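PDB 6ED2: glycosyl hydrolase family 2, TIM barrel domain protein from Faecalibacterium prausnitzii A2-165, which probably hydrolyses beta-glucuronide conjugates, releasing glucuronic acid, as a beta-glucuronidase of glycoside hydrolase family 2. Local coordinates for residues Val73-Arg87 / Phe190-Leu202. Residues are numbered along the deposited sequence; the frame is centred on the assembly and turned at random.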
loop_
_atom_site.group_PDB
_atom_site.type_symbol
_atom_site.label_atom_id
_atom_site.label_comp_id
_atom_site.label_asym_id
_atom_site.label_seq_id
_atom_site.Cartn_x
_atom_site.Cartn_y
_atom_site.Cartn_z
ATOM N N VAL A 73 -7.149 18.158 25.718
ATOM C CA VAL A 73 -8.371 18.854 25.335
ATOM C C VAL A 73 -7.931 20.004 24.437
ATOM O O VAL A 73 -7.033 20.765 24.820
ATOM C CB VAL A 73 -9.136 19.358 26.568
ATOM C CG1 VAL A 73 -10.300 20.241 26.155
ATOM C CG2 VAL A 73 -9.615 18.184 27.436
ATOM N N PRO A 74 -8.488 20.164 23.230
ATOM C CA PRO A 74 -9.557 19.391 22.594
ATOM C C PRO A 74 -9.093 18.115 21.888
ATOM O O PRO A 74 -8.074 18.122 21.209
ATOM C CB PRO A 74 -10.121 20.384 21.565
ATOM C CG PRO A 74 -8.878 21.153 21.132
ATOM C CD PRO A 74 -8.068 21.314 22.400
ATOM N N ALA A 75 -9.884 17.050 22.016
ATOM C CA ALA A 75 -9.715 15.821 21.249
ATOM C C ALA A 75 -10.888 14.909 21.571
ATOM O O ALA A 75 -11.522 15.038 22.626
ATOM C CB ALA A 75 -8.385 15.112 21.576
ATOM N N SER A 76 -11.181 13.995 20.648
ATOM C CA SER A 76 -11.906 12.796 21.040
ATOM C C SER A 76 -10.973 11.951 21.886
ATOM O O SER A 76 -9.757 11.940 21.665
ATOM C CB SER A 76 -12.364 11.990 19.821
ATOM O OG SER A 76 -13.171 12.766 18.946
ATOM N N PHE A 77 -11.536 11.240 22.870
ATOM C CA PHE A 77 -10.674 10.399 23.689
ATOM C C PHE A 77 -10.338 9.068 23.020
ATOM O O PHE A 77 -9.323 8.464 23.372
ATOM C CB PHE A 77 -11.292 10.167 25.085
ATOM C CG PHE A 77 -12.545 9.289 25.103
ATOM C CD1 PHE A 77 -12.458 7.900 25.008
ATOM C CD2 PHE A 77 -13.802 9.863 25.262
ATOM C CE1 PHE A 77 -13.610 7.081 25.052
ATOM C CE2 PHE A 77 -14.964 9.059 25.311
ATOM C CZ PHE A 77 -14.863 7.664 25.196
ATOM N N CYS A 78 -11.118 8.634 22.023
ATOM C CA CYS A 78 -11.166 7.211 21.657
ATOM C C CYS A 78 -9.854 6.708 21.044
ATOM O O CYS A 78 -9.395 5.609 21.377
ATOM C CB CYS A 78 -12.335 6.952 20.693
ATOM S SG CYS A 78 -13.894 7.827 21.088
ATOM N N ASP A 79 -9.262 7.461 20.109
ATOM C CA ASP A 79 -8.147 6.944 19.315
ATOM C C ASP A 79 -6.780 7.195 19.950
ATOM O O ASP A 79 -5.751 6.907 19.323
ATOM C CB ASP A 79 -8.165 7.553 17.910
ATOM C CG ASP A 79 -9.204 6.914 17.016
ATOM O OD1 ASP A 79 -9.876 5.959 17.482
ATOM O OD2 ASP A 79 -9.350 7.371 15.851
ATOM N N LEU A 80 -6.746 7.744 21.158
ATOM C CA LEU A 80 -5.486 7.929 21.862
ATOM C C LEU A 80 -5.015 6.639 22.516
ATOM O O LEU A 80 -3.805 6.455 22.699
ATOM C CB LEU A 80 -5.636 9.043 22.908
ATOM C CG LEU A 80 -6.051 10.376 22.261
ATOM C CD1 LEU A 80 -6.299 11.413 23.294
ATOM C CD2 LEU A 80 -4.960 10.843 21.322
ATOM N N PHE A 81 -5.939 5.736 22.845
ATOM C CA PHE A 81 -5.634 4.520 23.589
ATOM C C PHE A 81 -5.167 3.396 22.668
ATOM O O PHE A 81 -5.400 3.406 21.454
ATOM C CB PHE A 81 -6.858 4.049 24.375
ATOM C CG PHE A 81 -7.340 5.043 25.391
ATOM C CD1 PHE A 81 -6.728 5.141 26.625
ATOM C CD2 PHE A 81 -8.398 5.885 25.107
ATOM C CE1 PHE A 81 -7.169 6.056 27.570
ATOM C CE2 PHE A 81 -8.842 6.807 26.048
ATOM C CZ PHE A 81 -8.218 6.894 27.283
ATOM N N THR A 82 -4.517 2.403 23.268
ATOM C CA THR A 82 -4.088 1.236 22.510
ATOM C C THR A 82 -5.007 0.033 22.664
ATOM O O THR A 82 -4.812 -0.955 21.950
ATOM C CB THR A 82 -2.670 0.829 22.918
ATOM O OG1 THR A 82 -2.611 0.700 24.339
ATOM C CG2 THR A 82 -1.671 1.889 22.457
ATOM N N ASP A 83 -5.990 0.081 23.568
ATOM C CA ASP A 83 -6.919 -1.025 23.799
ATOM C C ASP A 83 -8.320 -0.677 23.293
ATOM O O ASP A 83 -8.757 0.476 23.386
ATOM C CB ASP A 83 -6.986 -1.375 25.283
ATOM C CG ASP A 83 -7.631 -0.277 26.101
ATOM O OD1 ASP A 83 -7.096 0.849 26.106
ATOM O OD2 ASP A 83 -8.678 -0.530 26.731
ATOM N N LYS A 84 -9.033 -1.691 22.787
ATOM C CA LYS A 84 -10.317 -1.453 22.131
ATOM C C LYS A 84 -11.431 -1.105 23.129
ATOM O O LYS A 84 -12.355 -0.358 22.781
ATOM C CB LYS A 84 -10.701 -2.679 21.285
ATOM C CG LYS A 84 -11.976 -2.494 20.458
ATOM C CD LYS A 84 -12.230 -3.658 19.516
ATOM C CE LYS A 84 -11.087 -3.827 18.538
ATOM N NZ LYS A 84 -11.533 -4.541 17.311
ATOM N N ALA A 85 -11.369 -1.627 24.362
ATOM C CA ALA A 85 -12.403 -1.324 25.351
ATOM C C ALA A 85 -12.469 0.169 25.645
ATOM O O ALA A 85 -13.554 0.725 25.842
ATOM C CB ALA A 85 -12.156 -2.104 26.645
ATOM N N SER A 86 -11.319 0.837 25.680
ATOM C CA SER A 86 -11.320 2.282 25.871
ATOM C C SER A 86 -11.760 2.997 24.604
ATOM O O SER A 86 -12.522 3.970 24.670
ATOM C CB SER A 86 -9.928 2.754 26.292
ATOM O OG SER A 86 -9.527 2.111 27.490
ATOM N N ARG A 87 -11.290 2.539 23.434
ATOM C CA ARG A 87 -11.726 3.181 22.195
ATOM C C ARG A 87 -13.240 3.120 22.062
ATOM O O ARG A 87 -13.873 4.105 21.671
ATOM C CB ARG A 87 -11.060 2.545 20.975
ATOM C CG ARG A 87 -11.325 3.310 19.676
ATOM C CD ARG A 87 -11.104 2.418 18.437
ATOM N NE ARG A 87 -12.223 1.509 18.225
ATOM C CZ ARG A 87 -12.154 0.338 17.584
ATOM N NH1 ARG A 87 -11.009 -0.099 17.073
ATOM N NH2 ARG A 87 -13.249 -0.407 17.447
ATOM N N PHE A 190 -20.816 7.201 10.676
ATOM C CA PHE A 190 -19.537 7.668 11.197
ATOM C C PHE A 190 -19.301 7.191 12.629
ATOM O O PHE A 190 -20.240 6.873 13.364
ATOM C CB PHE A 190 -19.433 9.204 11.094
ATOM C CG PHE A 190 -20.614 9.961 11.672
ATOM C CD1 PHE A 190 -20.532 10.545 12.939
ATOM C CD2 PHE A 190 -21.774 10.143 10.932
ATOM C CE1 PHE A 190 -21.597 11.273 13.473
ATOM C CE2 PHE A 190 -22.846 10.873 11.456
ATOM C CZ PHE A 190 -22.750 11.442 12.734
ATOM N N TYR A 191 -18.025 7.104 13.006
ATOM C CA TYR A 191 -17.667 6.591 14.320
ATOM C C TYR A 191 -18.186 7.514 15.428
ATOM O O TYR A 191 -18.211 8.741 15.289
ATOM C CB TYR A 191 -16.148 6.426 14.436
ATOM C CG TYR A 191 -15.733 5.580 15.629
ATOM C CD1 TYR A 191 -15.618 4.199 15.516
ATOM C CD2 TYR A 191 -15.486 6.159 16.880
ATOM C CE1 TYR A 191 -15.257 3.409 16.607
ATOM C CE2 TYR A 191 -15.128 5.373 17.983
ATOM C CZ TYR A 191 -15.024 4.000 17.832
ATOM O OH TYR A 191 -14.672 3.206 18.907
ATOM N N ASN A 192 -18.588 6.915 16.548
ATOM C CA ASN A 192 -19.174 7.675 17.657
ATOM C C ASN A 192 -18.090 8.339 18.517
ATOM O O ASN A 192 -17.991 8.120 19.722
ATOM C CB ASN A 192 -20.064 6.768 18.502
ATOM C CG ASN A 192 -20.924 7.552 19.492
ATOM O OD1 ASN A 192 -21.479 8.598 19.150
ATOM N ND2 ASN A 192 -21.034 7.052 20.722
ATOM N N TYR A 193 -17.273 9.175 17.876
ATOM C CA TYR A 193 -16.251 9.924 18.601
ATOM C C TYR A 193 -16.897 10.814 19.660
ATOM O O TYR A 193 -17.847 11.552 19.373
ATOM C CB TYR A 193 -15.438 10.783 17.631
ATOM C CG TYR A 193 -14.393 10.016 16.840
ATOM C CD1 TYR A 193 -13.432 9.235 17.488
ATOM C CD2 TYR A 193 -14.373 10.071 15.446
ATOM C CE1 TYR A 193 -12.478 8.524 16.763
ATOM C CE2 TYR A 193 -13.438 9.367 14.714
ATOM C CZ TYR A 193 -12.491 8.596 15.374
ATOM O OH TYR A 193 -11.555 7.911 14.631
ATOM N N ALA A 194 -16.387 10.750 20.888
ATOM C CA ALA A 194 -16.857 11.639 21.938
ATOM C C ALA A 194 -15.665 12.149 22.738
ATOM O O ALA A 194 -14.529 11.717 22.544
ATOM C CB ALA A 194 -17.862 10.950 22.855
ATOM N N GLY A 195 -15.942 13.073 23.650
ATOM C CA GLY A 195 -14.897 13.747 24.392
ATOM C C GLY A 195 -15.171 15.228 24.429
ATOM O O GLY A 195 -16.331 15.639 24.330
ATOM N N ILE A 196 -14.132 16.045 24.562
ATOM C CA ILE A 196 -14.266 17.493 24.489
ATOM C C ILE A 196 -13.518 17.932 23.241
ATOM O O ILE A 196 -12.283 18.017 23.229
ATOM C CB ILE A 196 -13.744 18.198 25.741
ATOM C CG1 ILE A 196 -14.497 17.715 26.967
ATOM C CG2 ILE A 196 -13.931 19.704 25.611
ATOM C CD1 ILE A 196 -14.215 18.560 28.182
ATOM N N HIS A 197 -14.273 18.225 22.191
ATOM C CA HIS A 197 -13.744 18.342 20.844
ATOM C C HIS A 197 -13.272 19.738 20.491
ATOM O O HIS A 197 -12.617 19.901 19.451
ATOM C CB HIS A 197 -14.821 17.921 19.830
ATOM C CG HIS A 197 -15.116 16.456 19.839
ATOM N ND1 HIS A 197 -16.322 15.936 19.423
ATOM C CD2 HIS A 197 -14.352 15.398 20.206
ATOM C CE1 HIS A 197 -16.290 14.620 19.535
ATOM N NE2 HIS A 197 -15.101 14.268 19.992
ATOM N N ARG A 198 -13.617 20.749 21.278
ATOM C CA ARG A 198 -13.403 22.120 20.841
ATOM C C ARG A 198 -12.844 22.947 21.984
ATOM O O ARG A 198 -12.901 22.528 23.147
ATOM C CB ARG A 198 -14.713 22.725 20.315
ATOM C CG ARG A 198 -15.143 22.110 18.995
ATOM C CD ARG A 198 -16.567 22.499 18.594
ATOM N NE ARG A 198 -17.041 21.595 17.547
ATOM C CZ ARG A 198 -18.244 21.650 16.979
ATOM N NH1 ARG A 198 -19.127 22.583 17.348
ATOM N NH2 ARG A 198 -18.560 20.770 16.041
ATOM N N PRO A 199 -12.271 24.112 21.689
ATOM C CA PRO A 199 -11.684 24.949 22.743
ATOM C C PRO A 199 -12.657 25.264 23.870
ATOM O O PRO A 199 -13.852 25.496 23.646
ATOM C CB PRO A 199 -11.278 26.220 21.993
ATOM C CG PRO A 199 -10.969 25.736 20.627
ATOM C CD PRO A 199 -11.883 24.581 20.344
ATOM N N VAL A 200 -12.116 25.244 25.093
ATOM C CA VAL A 200 -12.795 25.638 26.325
ATOM C C VAL A 200 -12.221 26.981 26.769
ATOM O O VAL A 200 -11.021 27.233 26.609
ATOM C CB VAL A 200 -12.610 24.566 27.417
ATOM C CG1 VAL A 200 -13.262 24.986 28.753
ATOM C CG2 VAL A 200 -13.115 23.187 26.921
ATOM N N TRP A 201 -13.072 27.851 27.309
ATOM C CA TRP A 201 -12.660 29.221 27.584
ATOM C C TRP A 201 -13.136 29.678 28.947
ATOM O O TRP A 201 -14.233 29.336 29.403
ATOM C CB TRP A 201 -13.203 30.223 26.567
ATOM C CG TRP A 201 -12.912 29.923 25.153
ATOM C CD1 TRP A 201 -13.706 29.236 24.286
ATOM C CD2 TRP A 201 -11.756 30.330 24.409
ATOM N NE1 TRP A 201 -13.119 29.187 23.042
ATOM C CE2 TRP A 201 -11.923 29.853 23.088
ATOM C CE3 TRP A 201 -10.591 31.042 24.731
ATOM C CZ2 TRP A 201 -10.971 30.070 22.085
ATOM C CZ3 TRP A 201 -9.647 31.264 23.731
ATOM C CH2 TRP A 201 -9.839 30.769 22.429
ATOM N N LEU A 202 -12.304 30.495 29.572
ATOM C CA LEU A 202 -12.635 31.188 30.802
ATOM C C LEU A 202 -12.759 32.662 30.454
ATOM O O LEU A 202 -11.846 33.239 29.849
ATOM C CB LEU A 202 -11.569 30.950 31.880
ATOM C CG LEU A 202 -11.686 31.720 33.200
ATOM C CD1 LEU A 202 -12.865 31.229 34.014
ATOM C CD2 LEU A 202 -10.394 31.617 34.016
HETATM O O HOH W 1 -11.864 4.896 15.999
#
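Ala75 and Ile196 form the hydrogen-bonded pair of a two-stranded antiparallel sheet within the sugar-binding domain of this family 2 glycosidase. Its firm bond runs from Ala75 N to Ile196 O (2.9 Å, 147° at the hydrogen); the return bond is weak. Phe77 N extends the pairing, meeting Ala194 O at 3.0 Å. At Gly195, the positive phi and the nearness of Ala75 O leave no room for a CB. At the Val73 end of the pairing, Val73 CG1 packs against Ile196 CG2 at 3.7 Å, and Tyr95 of strand 92-101 touches both side chains. Ser76 OG, hydrogen-bonded to Arg330 N, lies 2.7 Å from His197 NE2.

Beyond the sheet, side chains of Tyr191 and Tyr193 reach back to the turn and short helix after strand 75-76. With CG anti to its carbonyl carbon (chi1 -78°), Tyr193 presents a ring edge to Cys78 SG, 3.9 Å from CD1, a sulfur-aromatic contact. Its hydroxyl donates to Asp79 OD2 (2.6 Å) from the syn side, tilted out of the carboxylate plane, the carboxylate standing nearly perpendicular to the ring (84°); Arg604 also binds this hydroxyl. A phenylalanine in place of Tyr193 would probably keep the edge contact with Cys78 but leave Asp79 OD2 and Arg604 without their shared phenol oxygen. One face of the Tyr193 ring is met by Tyr191 CD2, and a water bound to Asp79 OD1 sits over the centre of the Tyr191 ring. The Arg87 chain bends at chi3; its guanidinium, salt-bridged to Glu589, places NE 3.1 Å from Tyr191 OH, an acceptor lying close to the guanidinium plane.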